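Local structure of UPF0130 protein PH1069 (Pyrococcus horikoshii, 2IT2) at residues Val103-Leu108 against Phe184-Leu188; Gly129-Asn134 against Glu146-Thr150. The protein probably methylates the N-4 position of a wyosine precursor at position 37 of tRNA(Phe), using S-adenosyl-L-methionine as methyl donor. One frame throughout, in Å; residues are numbered along the deposited sequence.

Contact 1. Residues Val103-Leu108 against Phe184-Leu188; sequences VRSPIL and FKEKL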
loop_
_atom_site.group_PDB
_atom_site.type_symbol
_atom_site.label_atom_id
_atom_site.label_comp_id
_atom_site.label_asym_id
_atom_site.label_seq_id
_atom_site.Cartn_x
_atom_site.Cartn_y
_atom_site.Cartn_z
ATOM N N VAL B 103 1.709 -0.108 12.804
ATOM C CA VAL B 103 1.285 -1.482 12.560
ATOM C C VAL B 103 1.352 -1.647 11.040
ATOM O O VAL B 103 0.783 -0.838 10.299
ATOM C CB VAL B 103 -0.148 -1.770 13.036
ATOM C CG1 VAL B 103 -0.537 -3.189 12.647
ATOM C CG2 VAL B 103 -0.228 -1.631 14.533
ATOM N N ARG B 104 2.060 -2.679 10.583
ATOM C CA ARG B 104 2.210 -2.947 9.151
ATOM C C ARG B 104 1.884 -4.390 8.798
ATOM O O ARG B 104 2.211 -5.317 9.538
ATOM C CB ARG B 104 3.635 -2.629 8.689
ATOM C CG ARG B 104 3.982 -1.158 8.773
ATOM C CD ARG B 104 3.186 -0.351 7.759
ATOM N NE ARG B 104 3.565 1.060 7.753
ATOM C CZ ARG B 104 3.053 1.978 8.566
ATOM N NH1 ARG B 104 2.132 1.634 9.453
ATOM N NH2 ARG B 104 3.468 3.240 8.494
ATOM N N SER B 105 1.256 -4.556 7.638
ATOM C CA SER B 105 0.848 -5.867 7.128
ATOM C C SER B 105 2.010 -6.746 6.704
ATOM O O SER B 105 3.098 -6.249 6.402
ATOM C CB SER B 105 -0.077 -5.677 5.917
ATOM O OG SER B 105 -0.110 -6.849 5.108
ATOM N N PRO B 106 1.801 -8.074 6.705
ATOM C CA PRO B 106 2.882 -8.961 6.277
ATOM C C PRO B 106 3.050 -8.659 4.780
ATOM O O PRO B 106 2.113 -8.174 4.124
ATOM C CB PRO B 106 2.302 -10.368 6.498
ATOM C CG PRO B 106 1.311 -10.189 7.581
ATOM C CD PRO B 106 0.675 -8.842 7.268
ATOM N N ILE B 107 4.239 -8.933 4.256
ATOM C CA ILE B 107 4.518 -8.734 2.840
ATOM C C ILE B 107 5.261 -9.962 2.327
ATOM O O ILE B 107 6.302 -10.341 2.864
ATOM C CB ILE B 107 5.413 -7.504 2.582
ATOM C CG1 ILE B 107 4.737 -6.232 3.093
ATOM C CG2 ILE B 107 5.713 -7.404 1.085
ATOM C CD1 ILE B 107 5.562 -4.980 2.897
ATOM N N LEU B 108 4.717 -10.594 1.293
ATOM C CA LEU B 108 5.364 -11.767 0.719
ATOM C C LEU B 108 5.705 -11.441 -0.737
ATOM O O LEU B 108 4.907 -10.818 -1.454
ATOM C CB LEU B 108 4.427 -12.991 0.781
ATOM C CG LEU B 108 3.686 -13.322 2.089
ATOM C CD1 LEU B 108 2.721 -14.473 1.855
ATOM C CD2 LEU B 108 4.680 -13.669 3.200
ATOM N N PHE B 184 -3.808 -10.554 10.692
ATOM C CA PHE B 184 -2.722 -10.877 9.770
ATOM C C PHE B 184 -2.359 -12.352 9.892
ATOM O O PHE B 184 -2.200 -13.053 8.887
ATOM C CB PHE B 184 -1.470 -10.053 10.086
ATOM C CG PHE B 184 -1.633 -8.574 9.884
ATOM C CD1 PHE B 184 -2.437 -8.070 8.868
ATOM C CD2 PHE B 184 -0.934 -7.676 10.690
ATOM C CE1 PHE B 184 -2.535 -6.692 8.648
ATOM C CE2 PHE B 184 -1.028 -6.301 10.474
ATOM C CZ PHE B 184 -1.829 -5.812 9.459
ATOM N N LYS B 185 -2.225 -12.825 11.128
ATOM C CA LYS B 185 -1.853 -14.218 11.364
ATOM C C LYS B 185 -2.906 -15.188 10.847
ATOM O O LYS B 185 -2.574 -16.263 10.346
ATOM C CB LYS B 185 -1.627 -14.474 12.853
ATOM C CG LYS B 185 -0.602 -13.565 13.507
ATOM C CD LYS B 185 0.725 -13.579 12.774
ATOM C CE LYS B 185 1.768 -12.775 13.524
ATOM N NZ LYS B 185 3.087 -12.781 12.834
ATOM N N GLU B 186 -4.170 -14.803 10.983
ATOM C CA GLU B 186 -5.280 -15.629 10.518
ATOM C C GLU B 186 -5.254 -15.730 9.001
ATOM O O GLU B 186 -5.449 -16.809 8.447
ATOM C CB GLU B 186 -6.617 -15.023 10.938
ATOM C CG GLU B 186 -6.880 -15.011 12.418
ATOM C CD GLU B 186 -7.913 -13.968 12.781
ATOM O OE1 GLU B 186 -8.903 -13.830 12.033
ATOM O OE2 GLU B 186 -7.746 -13.287 13.816
ATOM N N LYS B 187 -5.029 -14.598 8.337
ATOM C CA LYS B 187 -4.974 -14.557 6.880
ATOM C C LYS B 187 -3.794 -15.359 6.329
ATOM O O LYS B 187 -3.903 -15.992 5.276
ATOM C CB LYS B 187 -4.902 -13.103 6.398
ATOM C CG LYS B 187 -6.188 -12.332 6.646
ATOM C CD LYS B 187 -6.106 -10.911 6.128
ATOM C CE LYS B 187 -7.452 -10.221 6.296
ATOM N NZ LYS B 187 -7.391 -8.831 5.787
ATOM N N LEU B 188 -2.662 -15.340 7.023
ATOM C CA LEU B 188 -1.515 -16.100 6.545
ATOM C C LEU B 188 -1.807 -17.596 6.618
ATOM O O LEU B 188 -1.458 -18.348 5.707
ATOM C CB LEU B 188 -0.260 -15.754 7.359
ATOM C CG LEU B 188 0.331 -14.354 7.118
ATOM C CD1 LEU B 188 1.302 -13.997 8.241
ATOM C CD2 LEU B 188 1.025 -14.313 5.759
#
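Phe184 places its ring CG anti to its own carbonyl carbon (chi1 -65°), which sends the phenyl group out from helix 167-194 and against the chain at Ser105 and Pro106. Leu188, one helical turn on, has nearly the same first torsion (-71°) and brings its two methyls beside Pro106 and Leu108. The two residues therefore present one apolar ridge to the strand.

Ser105 and Pro106 share a single face of the phenyl ring. Ser105 CA lies 3.9 Å from the centroid of the Phe184 ring, and Pro106 CD approaches that centroid to 3.8 Å; both are CH-pi contacts, displaced from the ring centre toward the rim. Carbons next to a peptide nitrogen carry slightly acidic hydrogens, so a proline CD suits an aromatic face well. At the ring edge Val103 CG1 meets Phe184 CE2 at 3.8 Å. Farther along, Pro106 CG touches Leu188 CD1 at 3.9 Å, the pyrrolidine ring crossing the leucine obliquely, and Leu108 CD1 reaches Leu188 CD2 more loosely at 4.3 Å.

The break in the strand falls near Pro106, which has no amide N-H to satisfy in this buried place. Ser105 OG donates to Pro106 O at 2.8 Å, and accepts from the backbone N of Ser149, so the buried hydroxyl is used twice. Arg104 points its CB away from the helix; its guanidinium forms a salt bridge with Asp154.

The contact thus sets helix 167-194 against the interruption in strand 98-112. That strand bonds through its backbone to Arg57 and Cys54 of strand 48-63 and to Ile147 of strand 143-148, while Ala177 and Gln180 of the same helix cover Val103, and Leu191 packs on Leu108.

Contact 2. Residues Gly129-Asn134 against Glu146-Thr150; sequences GFKYSN and EIRST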
loop_
_atom_site.group_PDB
_atom_site.type_symbol
_atom_site.label_atom_id
_atom_site.label_comp_id
_atom_site.label_asym_id
_atom_site.label_seq_id
_atom_site.Cartn_x
_atom_site.Cartn_y
_atom_site.Cartn_z
ATOM N N GLY B 129 -7.856 -12.565 1.761
ATOM C CA GLY B 129 -7.810 -11.374 2.591
ATOM C C GLY B 129 -6.654 -10.430 2.340
ATOM O O GLY B 129 -6.465 -9.480 3.095
ATOM N N PHE B 130 -5.882 -10.668 1.286
ATOM C CA PHE B 130 -4.752 -9.794 0.985
ATOM C C PHE B 130 -5.140 -8.965 -0.240
ATOM O O PHE B 130 -4.711 -9.220 -1.361
ATOM C CB PHE B 130 -3.485 -10.634 0.740
ATOM C CG PHE B 130 -3.001 -11.392 1.966
ATOM C CD1 PHE B 130 -2.205 -10.765 2.924
ATOM C CD2 PHE B 130 -3.329 -12.729 2.148
ATOM C CE1 PHE B 130 -1.739 -11.474 4.050
ATOM C CE2 PHE B 130 -2.873 -13.441 3.260
ATOM C CZ PHE B 130 -2.075 -12.814 4.213
ATOM N N LYS B 131 -5.962 -7.950 -0.004
ATOM C CA LYS B 131 -6.458 -7.112 -1.084
ATOM C C LYS B 131 -5.401 -6.343 -1.856
ATOM O O LYS B 131 -5.591 -6.033 -3.039
ATOM C CB LYS B 131 -7.519 -6.155 -0.541
ATOM C CG LYS B 131 -8.852 -6.829 -0.284
ATOM C CD LYS B 131 -9.469 -7.294 -1.596
ATOM C CE LYS B 131 -10.833 -7.943 -1.396
ATOM N NZ LYS B 131 -11.453 -8.368 -2.689
ATOM N N TYR B 132 -4.282 -6.034 -1.211
ATOM C CA TYR B 132 -3.231 -5.295 -1.896
ATOM C C TYR B 132 -2.223 -6.196 -2.609
ATOM O O TYR B 132 -1.030 -5.903 -2.647
ATOM C CB TYR B 132 -2.505 -4.353 -0.925
ATOM C CG TYR B 132 -3.324 -3.155 -0.487
ATOM C CD1 TYR B 132 -4.225 -2.541 -1.359
ATOM C CD2 TYR B 132 -3.155 -2.598 0.783
ATOM C CE1 TYR B 132 -4.938 -1.401 -0.978
ATOM C CE2 TYR B 132 -3.859 -1.458 1.171
ATOM C CZ TYR B 132 -4.746 -0.865 0.288
ATOM O OH TYR B 132 -5.426 0.271 0.662
ATOM N N SER B 133 -2.701 -7.292 -3.185
ATOM C CA SER B 133 -1.810 -8.191 -3.896
ATOM C C SER B 133 -1.806 -7.834 -5.379
ATOM O O SER B 133 -2.848 -7.464 -5.940
ATOM C CB SER B 133 -2.245 -9.641 -3.680
ATOM O OG SER B 133 -2.185 -9.981 -2.296
ATOM N N ASN B 134 -0.648 -7.959 -6.020
ATOM C CA ASN B 134 -0.553 -7.597 -7.433
ATOM C C ASN B 134 0.770 -8.037 -8.047
ATOM O O ASN B 134 1.535 -8.753 -7.416
ATOM C CB ASN B 134 -0.696 -6.077 -7.560
ATOM C CG ASN B 134 0.174 -5.328 -6.562
ATOM O OD1 ASN B 134 1.389 -5.527 -6.503
ATOM N ND2 ASN B 134 -0.451 -4.461 -5.765
ATOM N N GLU B 146 3.487 -9.532 -5.355
ATOM C CA GLU B 146 3.561 -9.048 -3.968
ATOM C C GLU B 146 2.205 -9.311 -3.340
ATOM O O GLU B 146 1.172 -9.007 -3.941
ATOM C CB GLU B 146 3.853 -7.544 -3.917
ATOM C CG GLU B 146 3.959 -6.961 -2.514
ATOM C CD GLU B 146 4.450 -5.532 -2.546
ATOM O OE1 GLU B 146 3.689 -4.654 -3.003
ATOM O OE2 GLU B 146 5.601 -5.286 -2.128
ATOM N N ILE B 147 2.215 -9.896 -2.143
ATOM C CA ILE B 147 1.001 -10.212 -1.385
ATOM C C ILE B 147 1.024 -9.324 -0.140
ATOM O O ILE B 147 1.995 -9.332 0.621
ATOM C CB ILE B 147 0.993 -11.703 -0.986
ATOM C CG1 ILE B 147 0.972 -12.565 -2.252
ATOM C CG2 ILE B 147 -0.193 -12.014 -0.071
ATOM C CD1 ILE B 147 1.066 -14.050 -1.985
ATOM N N ARG B 148 -0.040 -8.556 0.062
ATOM C CA ARG B 148 -0.099 -7.625 1.183
ATOM C C ARG B 148 -1.547 -7.327 1.547
ATOM O O ARG B 148 -2.426 -7.373 0.685
ATOM C CB ARG B 148 0.630 -6.340 0.775
ATOM C CG ARG B 148 0.854 -5.326 1.875
ATOM C CD ARG B 148 1.811 -4.239 1.398
ATOM N NE ARG B 148 1.239 -3.420 0.334
ATOM C CZ ARG B 148 0.371 -2.429 0.521
ATOM N NH1 ARG B 148 -0.045 -2.108 1.741
ATOM N NH2 ARG B 148 -0.088 -1.758 -0.526
ATOM N N SER B 149 -1.786 -7.017 2.822
ATOM C CA SER B 149 -3.122 -6.707 3.330
ATOM C C SER B 149 -3.277 -5.195 3.501
ATOM O O SER B 149 -2.291 -4.454 3.478
ATOM C CB SER B 149 -3.355 -7.420 4.672
ATOM O OG SER B 149 -4.738 -7.485 4.998
ATOM N N THR B 150 -4.517 -4.748 3.687
ATOM C CA THR B 150 -4.823 -3.323 3.829
ATOM C C THR B 150 -4.727 -2.737 5.232
ATOM O O THR B 150 -4.584 -1.522 5.380
ATOM C CB THR B 150 -6.236 -3.019 3.326
ATOM O OG1 THR B 150 -7.191 -3.648 4.193
ATOM C CG2 THR B 150 -6.410 -3.528 1.904
HETATM O O HOH W 1 -6.700 -6.490 2.740
HETATM O O HOH W 2 3.459 -4.324 -5.647
#
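The Tyr132 ring carries Thr150 CG2 over one face, 3.5 Å from the ring centroid in a CH-pi contact, and has Ser149 O near its plane at the edge. The Arg148 guanidinium turns one of its own faces to Tyr132 CB and CD2, with the two planes 26° apart; a bend at chi3 (67°) folds the arginine back to this position. Phe130 lies on the other side of the strand, with Ile147 CG2 over a face, 3.5 Å from Phe130 CG, and Ser149 N at its edge. With Tyr132 replaced by an alanine, the Thr150 methyl and the Arg148 guanidinium would probably lose the ring they lie against, and Arg148 of the second subunit its cation-pi partner.

Backbone pairing is regular at one end: Asn134 N donates to Glu146 O at 3.0 Å, and Glu146 N returns a bond to Asn134 O at 2.9 Å. Farther on it gives way to a weak bond from Tyr132 N to Arg148 O. Ser133, small and polar, suits the turn because its OG donates to Phe130 O at 2.8 Å and accepts a weak bond from Arg148 N. A water bridges Gly129 O, Lys131 N and Thr150 N, joining the two backbones beyond the paired part of the strands.

Gly129, whose positive phi (108°) favours glycine, ends helix 115-127 in a Schellman motif. A type I turn from Phe130 to Ser133 then leads into an antiparallel hydrogen-bonded pair at Asn134 and Glu146, a helix-to-strand connection at a beta-hairpin whose Tyr132 and Arg148 also help form the subunit interface.

The centres of contacts 1 and 2 lie about 9 Å apart, and both reach the same antiparallel sheet, in which strands 98-112 and 143-148 are neighbours. Along the chain contact 2 is nested within the loop that contact 1 closes: strand 98-112 comes first, then helix 115-127 and the hairpin, and finally helix 167-194. The two meet directly. Lys187 ties the C-terminal helix to the loop after helix 115-127, its NZ lying 2.9 Å from Gly129 O in a probable hydrogen bond, while Ser105 ties strand 98-112 to the end of the hairpin. The buried interior at contact 1 is thereby linked to the dimer interface at contact 2.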